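Local coordinates for protein serpin B3 (Homo sapiens, PDB 2ZV6) that is a serpin-family protease inhibitor, probably trapping its target proteases by offering them a mobile reactive-site loop as bait, at residues A[113-118]-A[159-164]; A[189-194]-A[339-344]; A[213-218]-A[260-265]. All coordinates share one frame; numbering follows the deposited sequence.

Interactions 1 and 2 are neighbours in the central serpin sheet, their centres about 9 Å apart. Strand 112-121, the sheet side of interaction 1, runs antiparallel to strand 185-193, which pairs in parallel with strand 336-346 in interaction 2; backbone pairs Lys113-Tyr192 and Ala115-Ala190 join the two sites. Along the chain, interaction 1 closes before interaction 2 opens. Interaction 3 is nested inside the long loop closed by interaction 2, yet its centre lies about 28 Å from that of interaction 2 and about 36 Å from that of interaction 1, at the surface. Two contacts thus report on the sheet that serpins open for loop insertion, and the third on a peripheral pair of loops.

Interaction 1: residues A[113-118]-A[159-164]; sequences KIANKL and NSWVES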
ATOM      1  N   LYS A 113      -8.245  -5.884   5.515  1.00 62.67           N
ATOM      2  CA  LYS A 113      -9.254  -4.974   6.007  1.00 64.32           C
ATOM      3  C   LYS A 113      -8.947  -3.591   5.436  1.00 68.11           C
ATOM      4  O   LYS A 113      -8.120  -2.857   5.973  1.00 72.40           O
ATOM      5  CB  LYS A 113      -9.229  -4.950   7.538  1.00 61.14           C
ATOM      6  CG  LYS A 113      -9.847  -6.179   8.193  1.00 59.01           C
ATOM      7  CD  LYS A 113     -11.217  -6.490   7.605  1.00 69.07           C
ATOM      8  CE  LYS A 113     -11.836  -7.729   8.235  1.00 67.05           C
ATOM      9  NZ  LYS A 113     -13.211  -7.466   8.755  1.00 58.16           N
ATOM     10  N   ILE A 114      -9.606  -3.248   4.334  1.00 65.13           N
ATOM     11  CA  ILE A 114      -9.404  -1.953   3.692  1.00 71.12           C
ATOM     12  C   ILE A 114     -10.384  -0.874   4.174  1.00 72.88           C
ATOM     13  O   ILE A 114     -11.546  -0.848   3.756  1.00 73.54           O
ATOM     14  CB  ILE A 114      -9.549  -2.068   2.168  1.00 69.89           C
ATOM     15  CG1 ILE A 114      -8.922  -3.371   1.683  1.00 67.12           C
ATOM     16  CG2 ILE A 114      -8.916  -0.854   1.499  1.00 81.84           C
ATOM     17  CD1 ILE A 114      -8.910  -3.514   0.173  1.00 66.51           C
ATOM     18  N   ALA A 115      -9.908   0.024   5.033  1.00 66.74           N
ATOM     19  CA  ALA A 115     -10.741   1.102   5.564  1.00 64.94           C
ATOM     20  C   ALA A 115     -10.544   2.425   4.804  1.00 61.62           C
ATOM     21  O   ALA A 115      -9.797   3.294   5.256  1.00 56.90           O
ATOM     22  CB  ALA A 115     -10.433   1.295   7.048  1.00 62.14           C
ATOM     23  N   ASN A 116     -11.231   2.588   3.673  1.00 59.62           N
ATOM     24  CA  ASN A 116     -11.099   3.798   2.856  1.00 58.02           C
ATOM     25  C   ASN A 116     -12.350   4.696   2.745  1.00 64.60           C
ATOM     26  O   ASN A 116     -13.230   4.446   1.914  1.00 59.33           O
ATOM     27  CB  ASN A 116     -10.635   3.410   1.447  1.00 52.96           C
ATOM     28  CG  ASN A 116     -10.243   4.612   0.605  1.00 59.29           C
ATOM     29  OD1 ASN A 116     -10.799   4.843  -0.471  1.00 66.52           O
ATOM     30  ND2 ASN A 116      -9.276   5.383   1.087  1.00 65.25           N
ATOM     31  N   LYS A 117     -12.401   5.757   3.556  1.00 66.92           N
ATOM     32  CA  LYS A 117     -13.530   6.696   3.534  1.00 62.29           C
ATOM     33  C   LYS A 117     -13.200   8.204   3.474  1.00 63.79           C
ATOM     34  O   LYS A 117     -12.125   8.656   3.891  1.00 56.01           O
ATOM     35  CB  LYS A 117     -14.435   6.457   4.738  1.00 61.38           C
ATOM     36  CG  LYS A 117     -15.873   6.813   4.465  1.00 54.81           C
ATOM     37  CD  LYS A 117     -16.554   7.387   5.673  1.00 63.19           C
ATOM     38  CE  LYS A 117     -17.341   6.321   6.400  1.00 72.65           C
ATOM     39  NZ  LYS A 117     -17.348   6.581   7.866  1.00 77.80           N
ATOM     40  N   LEU A 118     -14.160   8.971   2.958  1.00 64.40           N
ATOM     41  CA  LEU A 118     -14.061  10.430   2.828  1.00 49.53           C
ATOM     42  C   LEU A 118     -14.780  11.048   4.012  1.00 43.80           C
ATOM     43  O   LEU A 118     -15.942  10.751   4.254  1.00 54.32           O
ATOM     44  CB  LEU A 118     -14.769  10.905   1.549  1.00 37.56           C
ATOM     45  CG  LEU A 118     -14.191  11.956   0.594  1.00 40.22           C
ATOM     46  CD1 LEU A 118     -12.699  12.195   0.855  1.00 42.97           C
ATOM     47  CD2 LEU A 118     -14.421  11.475  -0.837  1.00 34.20           C
ATOM     48  N   ASN A 159     -11.206   7.890  13.761  1.00 65.43           N
ATOM     49  CA  ASN A 159     -10.295   6.911  14.339  1.00 64.29           C
ATOM     50  C   ASN A 159     -11.072   5.622  14.552  1.00 69.09           C
ATOM     51  O   ASN A 159     -10.887   4.637  13.833  1.00 68.92           O
ATOM     52  CB  ASN A 159      -9.760   7.404  15.686  1.00 55.27           C
ATOM     53  CG  ASN A 159      -8.451   8.161  15.560  1.00 52.73           C
ATOM     54  OD1 ASN A 159      -7.909   8.318  14.459  1.00 43.16           O
ATOM     55  ND2 ASN A 159      -7.934   8.640  16.695  1.00 40.26           N
ATOM     56  N   SER A 160     -11.957   5.652  15.541  1.00 65.86           N
ATOM     57  CA  SER A 160     -12.767   4.501  15.873  1.00 62.04           C
ATOM     58  C   SER A 160     -13.331   3.808  14.638  1.00 59.24           C
ATOM     59  O   SER A 160     -13.323   2.582  14.562  1.00 63.75           O
ATOM     60  CB  SER A 160     -13.881   4.928  16.817  1.00 65.90           C
ATOM     61  OG  SER A 160     -13.323   5.318  18.058  1.00 71.58           O
ATOM     62  N   TRP A 161     -13.814   4.576  13.667  1.00 54.99           N
ATOM     63  CA  TRP A 161     -14.342   3.949  12.466  1.00 57.12           C
ATOM     64  C   TRP A 161     -13.241   3.099  11.858  1.00 63.90           C
ATOM     65  O   TRP A 161     -13.479   1.964  11.439  1.00 69.60           O
ATOM     66  CB  TRP A 161     -14.780   4.981  11.428  1.00 60.47           C
ATOM     67  CG  TRP A 161     -15.157   4.338  10.111  1.00 67.79           C
ATOM     68  CD1 TRP A 161     -16.347   3.747   9.806  1.00 69.14           C
ATOM     69  CD2 TRP A 161     -14.327   4.194   8.941  1.00 74.82           C
ATOM     70  NE1 TRP A 161     -16.318   3.244   8.527  1.00 75.57           N
ATOM     71  CE2 TRP A 161     -15.091   3.504   7.972  1.00 76.43           C
ATOM     72  CE3 TRP A 161     -13.018   4.580   8.619  1.00 74.83           C
ATOM     73  CZ2 TRP A 161     -14.589   3.189   6.699  1.00 77.18           C
ATOM     74  CZ3 TRP A 161     -12.516   4.267   7.350  1.00 75.95           C
ATOM     75  CH2 TRP A 161     -13.305   3.577   6.408  1.00 73.53           C
ATOM     76  N   VAL A 162     -12.032   3.654  11.816  1.00 61.76           N
ATOM     77  CA  VAL A 162     -10.893   2.954  11.247  1.00 56.64           C
ATOM     78  C   VAL A 162     -10.581   1.640  11.950  1.00 55.44           C
ATOM     79  O   VAL A 162     -10.406   0.619  11.294  1.00 57.67           O
ATOM     80  CB  VAL A 162      -9.629   3.853  11.232  1.00 57.54           C
ATOM     81  CG1 VAL A 162      -8.711   3.560  12.434  1.00 45.65           C
ATOM     82  CG2 VAL A 162      -8.884   3.630   9.930  1.00 62.66           C
ATOM     83  N   GLU A 163     -10.521   1.660  13.276  1.00 53.04           N
ATOM     84  CA  GLU A 163     -10.222   0.450  14.024  1.00 57.19           C
ATOM     85  C   GLU A 163     -11.195  -0.647  13.675  1.00 61.55           C
ATOM     86  O   GLU A 163     -10.815  -1.664  13.099  1.00 66.54           O
ATOM     87  CB  GLU A 163     -10.293   0.716  15.518  1.00 60.98           C
ATOM     88  CG  GLU A 163      -9.145   1.554  16.025  1.00 82.96           C
ATOM     89  CD  GLU A 163      -9.487   2.266  17.311  1.00 93.27           C
ATOM     90  OE1 GLU A 163      -9.940   1.583  18.256  1.00 99.15           O
ATOM     91  OE2 GLU A 163      -9.304   3.504  17.376  1.00 98.20           O
ATOM     92  N   SER A 164     -12.457  -0.432  14.024  1.00 68.90           N
ATOM     93  CA  SER A 164     -13.514  -1.404  13.765  1.00 74.66           C
ATOM     94  C   SER A 164     -13.590  -1.847  12.305  1.00 76.32           C
ATOM     95  O   SER A 164     -14.071  -2.941  12.011  1.00 76.41           O
ATOM     96  CB  SER A 164     -14.863  -0.827  14.184  1.00 73.08           C
ATOM     97  OG  SER A 164     -15.287   0.161  13.260  1.00 84.82           O
TER
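Trp161, on helix 151-165, lowers its indole onto strand 112-121, where Ala115 and Lys117 receive it. The close part is at the six-membered ring. CH2 of Trp161 lies 3.4 Å from the carbonyl C of Ala115, and the backbone N of Asn116 sits in the ring plane at the same edge. Beside this edge, CB of Ala115 meets CZ3 of Trp161 at 3.6 Å and CG2 of Val162 at 4.0 Å, so one methyl group touches two side chains of the helix. The nearest CA pair, Ala115 and Val162 at 6.0 Å, is evidence of how near the helix comes to the strand.

Lys117 covers one indole face along its length. Its CB stands 4.0 Å from the centroid of the six-membered ring, a CH-pi contact. The chain then bends at three successive torsions beyond chi1, and Lys117 NZ comes 3.6 Å from the centroid of the five-membered ring of Trp161, 12° off the ring normal, a cation-pi pair. Trp161 reaches this place with CG anti to its own backbone N (chi1 172°).

No hydrogen bond crosses the contact. The Lys117 end is the solvent side, both Lys117 and Trp161 being partly exposed, and the ammonium also makes a long, weak ion pair with Glu143. Further along the helix, away from the strand, Ser164 OG hydrogen-bonds Trp161 O. Ile114 and Asn116 point to the other side of the sheet, Asn116 reaching helix 42-54. A helix lying across one face of the central sheet in this way is the helix F packing on sheet A of the serpin fold.

Interaction 2: residues A[189-194]-A[339-344]; sequences NAIYFK and VLHKAF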
ATOM      1  N   ASN A 189      -7.255   6.314   4.375  1.00 51.38           N
ATOM      2  CA  ASN A 189      -6.900   5.129   3.605  1.00 48.15           C
ATOM      3  C   ASN A 189      -6.094   4.120   4.404  1.00 43.89           C
ATOM      4  O   ASN A 189      -4.921   3.891   4.110  1.00 43.98           O
ATOM      5  CB  ASN A 189      -6.102   5.553   2.366  1.00 51.24           C
ATOM      6  CG  ASN A 189      -6.188   4.550   1.242  1.00 55.78           C
ATOM      7  OD1 ASN A 189      -6.962   3.593   1.303  1.00 51.19           O
ATOM      8  ND2 ASN A 189      -5.386   4.765   0.198  1.00 62.11           N
ATOM      9  N   ALA A 190      -6.719   3.523   5.416  1.00 46.28           N
ATOM     10  CA  ALA A 190      -6.054   2.512   6.235  1.00 47.58           C
ATOM     11  C   ALA A 190      -6.215   1.150   5.550  1.00 49.94           C
ATOM     12  O   ALA A 190      -7.123   0.958   4.735  1.00 48.73           O
ATOM     13  CB  ALA A 190      -6.654   2.480   7.635  1.00 27.44           C
ATOM     14  N   ILE A 191      -5.320   0.215   5.857  1.00 51.67           N
ATOM     15  CA  ILE A 191      -5.381  -1.110   5.252  1.00 51.21           C
ATOM     16  C   ILE A 191      -4.563  -2.133   6.021  1.00 50.14           C
ATOM     17  O   ILE A 191      -3.415  -1.881   6.385  1.00 36.96           O
ATOM     18  CB  ILE A 191      -4.885  -1.098   3.797  1.00 49.41           C
ATOM     19  CG1 ILE A 191      -5.045  -2.498   3.206  1.00 43.22           C
ATOM     20  CG2 ILE A 191      -3.425  -0.632   3.732  1.00 47.73           C
ATOM     21  CD1 ILE A 191      -5.238  -2.517   1.703  1.00 52.97           C
ATOM     22  N   TYR A 192      -5.174  -3.289   6.262  1.00 58.25           N
ATOM     23  CA  TYR A 192      -4.524  -4.365   6.993  1.00 60.91           C
ATOM     24  C   TYR A 192      -4.544  -5.673   6.208  1.00 56.34           C
ATOM     25  O   TYR A 192      -5.533  -5.995   5.552  1.00 44.34           O
ATOM     26  CB  TYR A 192      -5.210  -4.586   8.339  1.00 56.73           C
ATOM     27  CG  TYR A 192      -4.774  -5.874   8.971  1.00 65.90           C
ATOM     28  CD1 TYR A 192      -3.748  -5.892   9.911  1.00 74.20           C
ATOM     29  CD2 TYR A 192      -5.328  -7.091   8.572  1.00 62.99           C
ATOM     30  CE1 TYR A 192      -3.278  -7.090  10.435  1.00 79.57           C
ATOM     31  CE2 TYR A 192      -4.868  -8.292   9.086  1.00 70.29           C
ATOM     32  CZ  TYR A 192      -3.841  -8.287  10.016  1.00 78.96           C
ATOM     33  OH  TYR A 192      -3.373  -9.478  10.518  1.00 86.21           O
ATOM     34  N   PHE A 193      -3.457  -6.436   6.298  1.00 58.61           N
ATOM     35  CA  PHE A 193      -3.378  -7.710   5.596  1.00 61.47           C
ATOM     36  C   PHE A 193      -2.438  -8.725   6.242  1.00 56.86           C
ATOM     37  O   PHE A 193      -1.362  -8.384   6.733  1.00 43.52           O
ATOM     38  CB  PHE A 193      -2.960  -7.484   4.149  1.00 62.24           C
ATOM     39  CG  PHE A 193      -2.786  -8.749   3.370  1.00 62.59           C
ATOM     40  CD1 PHE A 193      -1.586  -9.449   3.415  1.00 67.37           C
ATOM     41  CD2 PHE A 193      -3.805  -9.221   2.557  1.00 64.83           C
ATOM     42  CE1 PHE A 193      -1.400 -10.602   2.657  1.00 68.63           C
ATOM     43  CE2 PHE A 193      -3.631 -10.371   1.792  1.00 70.41           C
ATOM     44  CZ  PHE A 193      -2.425 -11.064   1.841  1.00 69.81           C
ATOM     45  N   LYS A 194      -2.863  -9.984   6.222  1.00 64.05           N
ATOM     46  CA  LYS A 194      -2.093 -11.085   6.793  1.00 68.89           C
ATOM     47  C   LYS A 194      -2.512 -12.368   6.091  1.00 68.97           C
ATOM     48  O   LYS A 194      -3.551 -12.944   6.407  1.00 71.15           O
ATOM     49  CB  LYS A 194      -2.367 -11.203   8.295  1.00 61.96           C
ATOM     50  CG  LYS A 194      -1.715 -12.409   8.946  1.00 61.54           C
ATOM     51  CD  LYS A 194      -1.502 -12.190  10.436  1.00 64.26           C
ATOM     52  CE  LYS A 194      -1.761 -13.465  11.231  1.00 67.00           C
ATOM     53  NZ  LYS A 194      -2.004 -13.187  12.679  1.00 65.56           N
ATOM     54  N   VAL A 339      -4.468  13.854   3.540  1.00 41.23           N
ATOM     55  CA  VAL A 339      -4.785  12.488   3.162  1.00 28.56           C
ATOM     56  C   VAL A 339      -3.980  11.529   4.020  1.00 40.78           C
ATOM     57  O   VAL A 339      -2.751  11.543   3.990  1.00 50.18           O
ATOM     58  CB  VAL A 339      -4.437  12.252   1.691  1.00 19.86           C
ATOM     59  CG1 VAL A 339      -4.645  10.791   1.335  1.00 10.73           C
ATOM     60  CG2 VAL A 339      -5.286  13.166   0.812  1.00  2.06           C
ATOM     61  N   LEU A 340      -4.678  10.693   4.778  1.00 51.03           N
ATOM     62  CA  LEU A 340      -4.021   9.733   5.658  1.00 58.31           C
ATOM     63  C   LEU A 340      -3.988   8.317   5.086  1.00 64.70           C
ATOM     64  O   LEU A 340      -5.039   7.762   4.759  1.00 67.19           O
ATOM     65  CB  LEU A 340      -4.733   9.708   7.013  1.00 53.41           C
ATOM     66  CG  LEU A 340      -4.362  10.782   8.031  1.00 39.98           C
ATOM     67  CD1 LEU A 340      -3.067  10.392   8.719  1.00 44.88           C
ATOM     68  CD2 LEU A 340      -4.231  12.123   7.338  1.00 31.43           C
ATOM     69  N   HIS A 341      -2.785   7.744   4.958  1.00 65.43           N
ATOM     70  CA  HIS A 341      -2.615   6.366   4.468  1.00 55.09           C
ATOM     71  C   HIS A 341      -1.857   5.557   5.508  1.00 48.59           C
ATOM     72  O   HIS A 341      -0.860   6.019   6.056  1.00 41.70           O
ATOM     73  CB  HIS A 341      -1.840   6.304   3.156  1.00 50.93           C
ATOM     74  CG  HIS A 341      -1.688   4.909   2.620  1.00 64.77           C
ATOM     75  ND1 HIS A 341      -0.572   4.136   2.856  1.00 66.99           N
ATOM     76  CD2 HIS A 341      -2.514   4.149   1.861  1.00 73.66           C
ATOM     77  CE1 HIS A 341      -0.713   2.963   2.263  1.00 62.29           C
ATOM     78  NE2 HIS A 341      -1.883   2.945   1.651  1.00 65.88           N
ATOM     79  N   LYS A 342      -2.328   4.343   5.772  1.00 47.89           N
ATOM     80  CA  LYS A 342      -1.690   3.502   6.774  1.00 49.11           C
ATOM     81  C   LYS A 342      -1.777   2.027   6.447  1.00 57.41           C
ATOM     82  O   LYS A 342      -2.865   1.452   6.442  1.00 63.34           O
ATOM     83  CB  LYS A 342      -2.332   3.737   8.131  1.00 31.72           C
ATOM     84  CG  LYS A 342      -1.563   3.133   9.279  1.00 30.20           C
ATOM     85  CD  LYS A 342      -1.870   3.899  10.547  1.00 34.64           C
ATOM     86  CE  LYS A 342      -1.314   3.220  11.784  1.00 44.50           C
ATOM     87  NZ  LYS A 342      -1.600   4.031  13.007  1.00 50.86           N
ATOM     88  N   ALA A 343      -0.625   1.412   6.189  1.00 59.52           N
ATOM     89  CA  ALA A 343      -0.577  -0.007   5.870  1.00 58.10           C
ATOM     90  C   ALA A 343      -0.059  -0.779   7.075  1.00 60.97           C
ATOM     91  O   ALA A 343       0.788  -0.285   7.827  1.00 51.23           O
ATOM     92  CB  ALA A 343       0.318  -0.247   4.660  1.00 52.22           C
ATOM     93  N   PHE A 344      -0.601  -1.982   7.267  1.00 67.17           N
ATOM     94  CA  PHE A 344      -0.203  -2.862   8.366  1.00 68.98           C
ATOM     95  C   PHE A 344      -0.270  -4.330   7.941  1.00 70.77           C
ATOM     96  O   PHE A 344      -1.324  -4.969   8.019  1.00 73.51           O
ATOM     97  CB  PHE A 344      -1.091  -2.645   9.602  1.00 62.23           C
ATOM     98  CG  PHE A 344      -0.584  -3.336  10.853  1.00 57.36           C
ATOM     99  CD1 PHE A 344      -1.347  -3.343  12.016  1.00 56.98           C
ATOM    100  CD2 PHE A 344       0.659  -3.964  10.874  1.00 59.92           C
ATOM    101  CE1 PHE A 344      -0.882  -3.961  13.177  1.00 53.01           C
ATOM    102  CE2 PHE A 344       1.132  -4.585  12.029  1.00 56.67           C
ATOM    103  CZ  PHE A 344       0.359  -4.582  13.182  1.00 56.53           C
TER
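The central sheet of a serpin, sheet A, has at its middle two parallel strands, and here Asn189 to Phe193 pair with Leu340 to Phe344 in just that way. The short strand axes diverge by only 5° and approach to 4.5 Å. Asn189 O accepts from Lys342 N at 3.1 Å, Lys342 O from Ile191 N at 2.8 Å, Ile191 O from Phe344 N at 3.0 Å, and Phe344 O from Phe193 N at 3.1 Å. Ile191 thus gives its N-H to Lys342 and takes one from Phe344, the two residues either side of its partner Ala343, as parallel pairing requires; the bond from Asn189 N to Leu340 O is weak, and CA-H...O contacts fill in beside the others.

Side chains alternate between the faces. On one, Tyr192 and Phe344 form a T-shaped pair: the edge of the tyrosine ring is directed at the phenylalanine face, with centroids 5.8 Å apart and planes at 89°. The register pairs Tyr192 with Phe344, so both side chains leave the same face; with CG anti to the backbone N in each, the rings come together. Tyr192 OH then hydrogen-bonds Glu346.

On the other face, the amide of Asn189 and the ring of His341 are turned 75° apart. ND2 of Asn189 lies in the imidazole plane, at its edge, 3.4 Å from CD2 of His341, while His341 NE2 makes a weak hydrogen bond to Ser44 of helix 42-54. Farther along, CG2 of Ile191 packs on CB of Ala343 at 3.9 Å. Asn189, His341 and Ser44 at the start of helix 42-54 correspond to the shutter region of the serpin fold, where these two strands must part for the reactive loop to insert between them.

Interaction 3: residues A[213-218]-A[260-265]; sequences PNKNTY and NEIDGL
Lys215 sets out with CG opposite its carbonyl carbon (chi1 -84°) and runs straight through chi2 (-179°) before bending at the last two torsions, a path that carries it alongside Ile262 and on to Glu261. Ile262 has CG1 in the same relation to its backbone, so that CG2 is left to face Asn214.

CG of Lys215 lies 3.6 Å from CB of Ile262, the side chains passing at a slant, and CG2 of Ile262 stands 3.6 Å from Asn214 O. At the end of Lys215, NZ is 3.5 Å from OE1 of Glu261 and 3.6 Å from its OE2, a long salt bridge without a hydrogen bond. Asp263 comes in at about a right angle, its OD2 3.5 Å from CD of Lys215 but 5.2 Å from NZ; its charge probably adds only long-range attraction.

Lys215 and Ile262 also touch a crystal neighbour, which may influence their positions. Ile262 rests further on Trp212, Asn377 and His378. This surface contact of the serpin fold sets the turn between strands 206-211 and 219-227 of sheet C against the loop leading from strand 253-259 of sheet B into helix 265-271.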
ATOM      1  N   PRO A 213      20.854  -4.630   9.679  1.00 81.84           N
ATOM      2  CA  PRO A 213      20.250  -3.466   9.017  1.00 80.26           C
ATOM      3  C   PRO A 213      21.346  -2.897   8.132  1.00 79.10           C
ATOM      4  O   PRO A 213      21.158  -2.653   6.941  1.00 76.68           O
ATOM      5  CB  PRO A 213      19.900  -2.526  10.170  1.00 80.18           C
ATOM      6  CG  PRO A 213      19.979  -3.378  11.418  1.00 84.24           C
ATOM      7  CD  PRO A 213      20.989  -4.440  11.132  1.00 80.42           C
ATOM      8  N   ASN A 214      22.505  -2.707   8.751  1.00 79.58           N
ATOM      9  CA  ASN A 214      23.692  -2.216   8.070  1.00 80.73           C
ATOM     10  C   ASN A 214      24.735  -3.311   8.296  1.00 79.12           C
ATOM     11  O   ASN A 214      24.393  -4.407   8.745  1.00 75.91           O
ATOM     12  CB  ASN A 214      24.157  -0.890   8.684  1.00 78.26           C
ATOM     13  CG  ASN A 214      24.241  -0.941  10.202  1.00 77.64           C
ATOM     14  OD1 ASN A 214      24.339  -2.016  10.795  1.00 76.87           O
ATOM     15  ND2 ASN A 214      24.203   0.227  10.837  1.00 73.83           N
ATOM     16  N   LYS A 215      25.997  -3.031   7.998  1.00 76.51           N
ATOM     17  CA  LYS A 215      27.026  -4.039   8.202  1.00 73.11           C
ATOM     18  C   LYS A 215      27.674  -3.950   9.582  1.00 71.16           C
ATOM     19  O   LYS A 215      28.231  -4.930  10.070  1.00 67.92           O
ATOM     20  CB  LYS A 215      28.092  -3.921   7.117  1.00 76.09           C
ATOM     21  CG  LYS A 215      27.731  -4.652   5.837  1.00 85.31           C
ATOM     22  CD  LYS A 215      28.838  -4.530   4.799  1.00 95.99           C
ATOM     23  CE  LYS A 215      29.099  -5.857   4.096  1.00 99.13           C
ATOM     24  NZ  LYS A 215      30.531  -6.014   3.699  1.00 99.68           N
ATOM     25  N   ASN A 216      27.580  -2.782  10.215  1.00 72.75           N
ATOM     26  CA  ASN A 216      28.181  -2.568  11.531  1.00 74.65           C
ATOM     27  C   ASN A 216      27.231  -2.776  12.707  1.00 73.92           C
ATOM     28  O   ASN A 216      27.649  -2.691  13.864  1.00 72.89           O
ATOM     29  CB  ASN A 216      28.782  -1.159  11.617  1.00 76.44           C
ATOM     30  CG  ASN A 216      28.600  -0.361  10.336  1.00 81.70           C
ATOM     31  OD1 ASN A 216      29.066  -0.763   9.267  1.00 73.49           O
ATOM     32  ND2 ASN A 216      27.918   0.779  10.441  1.00 85.06           N
ATOM     33  N   THR A 217      25.961  -3.045  12.415  1.00 72.21           N
ATOM     34  CA  THR A 217      24.966  -3.260  13.464  1.00 69.02           C
ATOM     35  C   THR A 217      23.976  -4.352  13.097  1.00 60.76           C
ATOM     36  O   THR A 217      23.742  -4.622  11.918  1.00 59.92           O
ATOM     37  CB  THR A 217      24.152  -1.981  13.754  1.00 70.94           C
ATOM     38  OG1 THR A 217      25.026  -0.845  13.822  1.00 58.89           O
ATOM     39  CG2 THR A 217      23.400  -2.133  15.069  1.00 75.33           C
ATOM     40  N   TYR A 218      23.385  -4.969  14.110  1.00 55.87           N
ATOM     41  CA  TYR A 218      22.416  -6.023  13.869  1.00 62.20           C
ATOM     42  C   TYR A 218      21.401  -6.068  14.990  1.00 62.32           C
ATOM     43  O   TYR A 218      21.688  -5.670  16.121  1.00 60.62           O
ATOM     44  CB  TYR A 218      23.112  -7.375  13.778  1.00 66.08           C
ATOM     45  CG  TYR A 218      23.392  -7.974  15.128  1.00 73.86           C
ATOM     46  CD1 TYR A 218      22.658  -9.062  15.593  1.00 77.64           C
ATOM     47  CD2 TYR A 218      24.380  -7.437  15.955  1.00 80.38           C
ATOM     48  CE1 TYR A 218      22.901  -9.604  16.851  1.00 87.89           C
ATOM     49  CE2 TYR A 218      24.631  -7.969  17.213  1.00 84.91           C
ATOM     50  CZ  TYR A 218      23.889  -9.051  17.656  1.00 90.30           C
ATOM     51  OH  TYR A 218      24.143  -9.580  18.901  1.00 96.20           O
ATOM     52  N   ASN A 260      22.198  -9.083  -2.864  1.00 69.74           N
ATOM     53  CA  ASN A 260      23.253 -10.019  -2.510  1.00 69.66           C
ATOM     54  C   ASN A 260      24.032  -9.602  -1.254  1.00 73.73           C
ATOM     55  O   ASN A 260      24.132 -10.375  -0.301  1.00 74.55           O
ATOM     56  CB  ASN A 260      24.192 -10.193  -3.710  1.00 69.62           C
ATOM     57  CG  ASN A 260      23.481 -10.779  -4.930  1.00 73.14           C
ATOM     58  OD1 ASN A 260      22.345 -11.247  -4.833  1.00 73.68           O
ATOM     59  ND2 ASN A 260      24.150 -10.753  -6.084  1.00 61.23           N
ATOM     60  N   GLU A 261      24.587  -8.393  -1.245  1.00 76.11           N
ATOM     61  CA  GLU A 261      25.334  -7.930  -0.074  1.00 77.08           C
ATOM     62  C   GLU A 261      24.439  -7.067   0.805  1.00 71.94           C
ATOM     63  O   GLU A 261      23.492  -6.455   0.319  1.00 75.09           O
ATOM     64  CB  GLU A 261      26.579  -7.136  -0.495  1.00 85.49           C
ATOM     65  CG  GLU A 261      27.872  -7.967  -0.519  1.00 96.69           C
ATOM     66  CD  GLU A 261      28.998  -7.372   0.328  1.00100.00           C
ATOM     67  OE1 GLU A 261      29.037  -6.131   0.496  1.00100.00           O
ATOM     68  OE2 GLU A 261      29.850  -8.152   0.823  1.00 99.86           O
ATOM     69  N   ILE A 262      24.739  -7.021   2.099  1.00 66.59           N
ATOM     70  CA  ILE A 262      23.942  -6.241   3.041  1.00 71.80           C
ATOM     71  C   ILE A 262      23.426  -4.923   2.461  1.00 76.20           C
ATOM     72  O   ILE A 262      22.212  -4.685   2.403  1.00 75.18           O
ATOM     73  CB  ILE A 262      24.743  -5.925   4.309  1.00 68.98           C
ATOM     74  CG1 ILE A 262      25.397  -7.206   4.840  1.00 73.82           C
ATOM     75  CG2 ILE A 262      23.831  -5.282   5.344  1.00 60.23           C
ATOM     76  CD1 ILE A 262      24.422  -8.245   5.388  1.00 68.88           C
ATOM     77  N   ASP A 263      24.351  -4.068   2.041  1.00 76.91           N
ATOM     78  CA  ASP A 263      23.986  -2.782   1.465  1.00 79.98           C
ATOM     79  C   ASP A 263      24.048  -2.854  -0.047  1.00 79.60           C
ATOM     80  O   ASP A 263      24.786  -2.105  -0.688  1.00 84.32           O
ATOM     81  CB  ASP A 263      24.921  -1.676   1.954  1.00 84.41           C
ATOM     82  CG  ASP A 263      25.838  -2.138   3.060  1.00 98.79           C
ATOM     83  OD1 ASP A 263      25.353  -2.304   4.205  1.00100.00           O
ATOM     84  OD2 ASP A 263      27.044  -2.335   2.783  1.00100.00           O
ATOM     85  N   GLY A 264      23.273  -3.765  -0.615  1.00 76.56           N
ATOM     86  CA  GLY A 264      23.256  -3.900  -2.054  1.00 79.64           C
ATOM     87  C   GLY A 264      21.904  -3.473  -2.574  1.00 80.94           C
ATOM     88  O   GLY A 264      21.628  -3.554  -3.771  1.00 80.87           O
ATOM     89  N   LEU A 265      21.059  -3.006  -1.662  1.00 80.97           N
ATOM     90  CA  LEU A 265      19.718  -2.585  -2.035  1.00 81.28           C
ATOM     91  C   LEU A 265      19.639  -1.139  -2.487  1.00 76.90           C
ATOM     92  O   LEU A 265      18.834  -0.808  -3.355  1.00 73.96           O
ATOM     93  CB  LEU A 265      18.749  -2.824  -0.877  1.00 82.01           C
ATOM     94  CG  LEU A 265      18.131  -1.613  -0.193  1.00 74.29           C
ATOM     95  CD1 LEU A 265      16.847  -2.043   0.491  1.00 74.04           C
ATOM     96  CD2 LEU A 265      19.120  -1.026   0.805  1.00 76.42           C
TER